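Local coordinates for obscurin (Homo sapiens, PDB 2YZ8), which is a giant muscle protein with many immunoglobulin-like domains and, as its kinase and RhoGEF modules suggest, probably combines structural and signalling roles, at residues D52-R57 / L65-L70. Numbering follows the deposited sequence.
Sequences DKYSLR and LVVRNL
S55 and V66 form an antiparallel hydrogen-bonded pair: S55 N donates to V66 O and V66 N donates to S55 O, each at 2.9 Å. R68 N adds a nearly straight bond (171°) to K53 O. The tight side faces the core. There L65 CD1 packs on Y54 CB and L56 CD1, both at 4.0 Å, and V67 CG1 touches Y54 CE1. W41 and Y78 of the facing sheet close over L65. K53 runs over one face of the Y54 ring. A bend at chi2 (73°) turns its chain toward 65-70, where NZ bonds R68 O at 2.8 Å and forms a salt bridge with D74. An alanine here would probably leave R68 O and D74 without this amino group and the Y54 ring without the CG packed on it. The other side is more polar and nearer solvent, with R57 exposed and a water bound. V66 CG2 sits 3.7 Å above the R57 guanidinium, whose NE holds S55 OG in its plane. The R68 guanidinium lies over S55 CB, and the water links its NH2 to Y54 O. Strands 54-59 and 62-67 thus make an edge hairpin of the four-stranded sheet in an I-set immunoglobulin beta-sandwich.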
loop_
_atom_site.group_PDB
_atom_site.type_symbol
_atom_site.label_atom_id
_atom_site.label_comp_id
_atom_site.label_asym_id
_atom_site.label_seq_id
_atom_site.Cartn_x
_atom_site.Cartn_y
_atom_site.Cartn_z
ATOM N N ASP A 52 -14.359 -2.740 0.908
ATOM C CA ASP A 52 -14.635 -2.524 -0.512
ATOM C C ASP A 52 -13.579 -1.617 -1.144
ATOM O O ASP A 52 -13.199 -1.810 -2.298
ATOM C CB ASP A 52 -16.037 -1.934 -0.712
ATOM C CG ASP A 52 -17.154 -2.945 -0.448
ATOM O OD1 ASP A 52 -16.863 -4.115 -0.109
ATOM O OD2 ASP A 52 -18.338 -2.566 -0.586
ATOM N N LYS A 53 -13.096 -0.649 -0.371
ATOM C CA LYS A 53 -12.095 0.307 -0.841
ATOM C C LYS A 53 -10.692 -0.289 -0.923
ATOM O O LYS A 53 -9.996 -0.124 -1.929
ATOM C CB LYS A 53 -12.069 1.544 0.062
ATOM C CG LYS A 53 -11.248 2.697 -0.500
ATOM C CD LYS A 53 -11.984 3.346 -1.659
ATOM C CE LYS A 53 -11.077 4.235 -2.463
ATOM N NZ LYS A 53 -11.761 4.708 -3.692
ATOM N N TYR A 54 -10.281 -0.964 0.147
ATOM C CA TYR A 54 -8.937 -1.504 0.246
ATOM C C TYR A 54 -8.960 -3.018 0.303
ATOM O O TYR A 54 -9.755 -3.606 1.041
ATOM C CB TYR A 54 -8.223 -0.964 1.487
ATOM C CG TYR A 54 -8.300 0.535 1.640
ATOM C CD1 TYR A 54 -7.489 1.378 0.878
ATOM C CD2 TYR A 54 -9.176 1.111 2.554
ATOM C CE1 TYR A 54 -7.557 2.762 1.023
ATOM C CE2 TYR A 54 -9.258 2.490 2.700
ATOM C CZ TYR A 54 -8.449 3.305 1.936
ATOM O OH TYR A 54 -8.534 4.659 2.099
ATOM N N SER A 55 -8.085 -3.640 -0.479
ATOM C CA SER A 55 -7.868 -5.075 -0.394
ATOM C C SER A 55 -6.421 -5.302 0.030
ATOM O O SER A 55 -5.489 -4.816 -0.626
ATOM C CB SER A 55 -8.168 -5.744 -1.738
ATOM O OG SER A 55 -8.024 -7.149 -1.656
ATOM N N LEU A 56 -6.243 -6.000 1.151
ATOM C CA LEU A 56 -4.915 -6.264 1.705
ATOM C C LEU A 56 -4.543 -7.703 1.399
ATOM O O LEU A 56 -5.200 -8.626 1.871
ATOM C CB LEU A 56 -4.888 -6.030 3.218
ATOM C CG LEU A 56 -4.893 -4.607 3.773
ATOM C CD1 LEU A 56 -6.220 -3.899 3.517
ATOM C CD2 LEU A 56 -4.586 -4.648 5.257
ATOM N N ARG A 57 -3.500 -7.882 0.595
ATOM C CA ARG A 57 -3.145 -9.203 0.081
ATOM C C ARG A 57 -1.718 -9.589 0.441
ATOM O O ARG A 57 -0.853 -8.734 0.574
ATOM C CB ARG A 57 -3.352 -9.254 -1.434
ATOM C CG ARG A 57 -4.752 -8.844 -1.861
ATOM C CD ARG A 57 -4.925 -8.817 -3.360
ATOM N NE ARG A 57 -6.244 -8.288 -3.708
ATOM C CZ ARG A 57 -6.761 -8.282 -4.933
ATOM N NH1 ARG A 57 -6.079 -8.783 -5.959
ATOM N NH2 ARG A 57 -7.970 -7.773 -5.134
ATOM N N LEU A 65 -1.252 -3.875 -1.495
ATOM C CA LEU A 65 -2.463 -3.122 -1.156
ATOM C C LEU A 65 -3.138 -2.656 -2.437
ATOM O O LEU A 65 -2.535 -1.956 -3.256
ATOM C CB LEU A 65 -2.160 -1.907 -0.261
ATOM C CG LEU A 65 -3.313 -0.914 -0.018
ATOM C CD1 LEU A 65 -4.332 -1.464 0.980
ATOM C CD2 LEU A 65 -2.800 0.454 0.431
ATOM N N VAL A 66 -4.393 -3.047 -2.600
ATOM C CA VAL A 66 -5.176 -2.632 -3.744
ATOM C C VAL A 66 -6.137 -1.541 -3.288
ATOM O O VAL A 66 -6.911 -1.728 -2.349
ATOM C CB VAL A 66 -5.926 -3.826 -4.400
ATOM C CG1 VAL A 66 -6.630 -3.386 -5.674
ATOM C CG2 VAL A 66 -4.951 -4.951 -4.712
ATOM N N VAL A 67 -6.042 -0.389 -3.939
ATOM C CA VAL A 67 -6.942 0.730 -3.695
ATOM C C VAL A 67 -7.879 0.788 -4.890
ATOM O O VAL A 67 -7.475 1.191 -5.979
ATOM C CB VAL A 67 -6.171 2.069 -3.570
ATOM C CG1 VAL A 67 -7.098 3.177 -3.089
ATOM C CG2 VAL A 67 -4.983 1.926 -2.630
ATOM N N ARG A 68 -9.122 0.364 -4.691
ATOM C CA ARG A 68 -10.087 0.270 -5.780
ATOM C C ARG A 68 -10.836 1.589 -5.985
ATOM O O ARG A 68 -10.829 2.453 -5.105
ATOM C CB ARG A 68 -11.052 -0.891 -5.533
ATOM C CG ARG A 68 -10.399 -2.255 -5.724
ATOM C CD ARG A 68 -11.282 -3.392 -5.250
ATOM N NE ARG A 68 -11.234 -3.537 -3.798
ATOM C CZ ARG A 68 -11.448 -4.674 -3.148
ATOM N NH1 ARG A 68 -11.713 -5.792 -3.809
ATOM N NH2 ARG A 68 -11.384 -4.693 -1.826
ATOM N N ASN A 69 -11.462 1.733 -7.154
ATOM C CA ASN A 69 -12.204 2.947 -7.529
ATOM C C ASN A 69 -11.449 4.243 -7.199
ATOM O O ASN A 69 -11.944 5.094 -6.446
ATOM C CB ASN A 69 -13.605 2.952 -6.898
ATOM C CG ASN A 69 -14.477 1.796 -7.376
ATOM O OD1 ASN A 69 -14.090 0.630 -7.298
ATOM N ND2 ASN A 69 -15.673 2.119 -7.860
ATOM N N LEU A 70 -10.251 4.384 -7.767
ATOM C CA LEU A 70 -9.393 5.530 -7.475
ATOM C C LEU A 70 -10.049 6.875 -7.765
ATOM O O LEU A 70 -10.545 7.118 -8.873
ATOM C CB LEU A 70 -8.062 5.442 -8.227
ATOM C CG LEU A 70 -6.866 4.796 -7.523
ATOM C CD1 LEU A 70 -5.654 4.972 -8.405
ATOM C CD2 LEU A 70 -6.607 5.411 -6.150
HETATM O O HOH W 1 -10.884 -6.532 0.798
#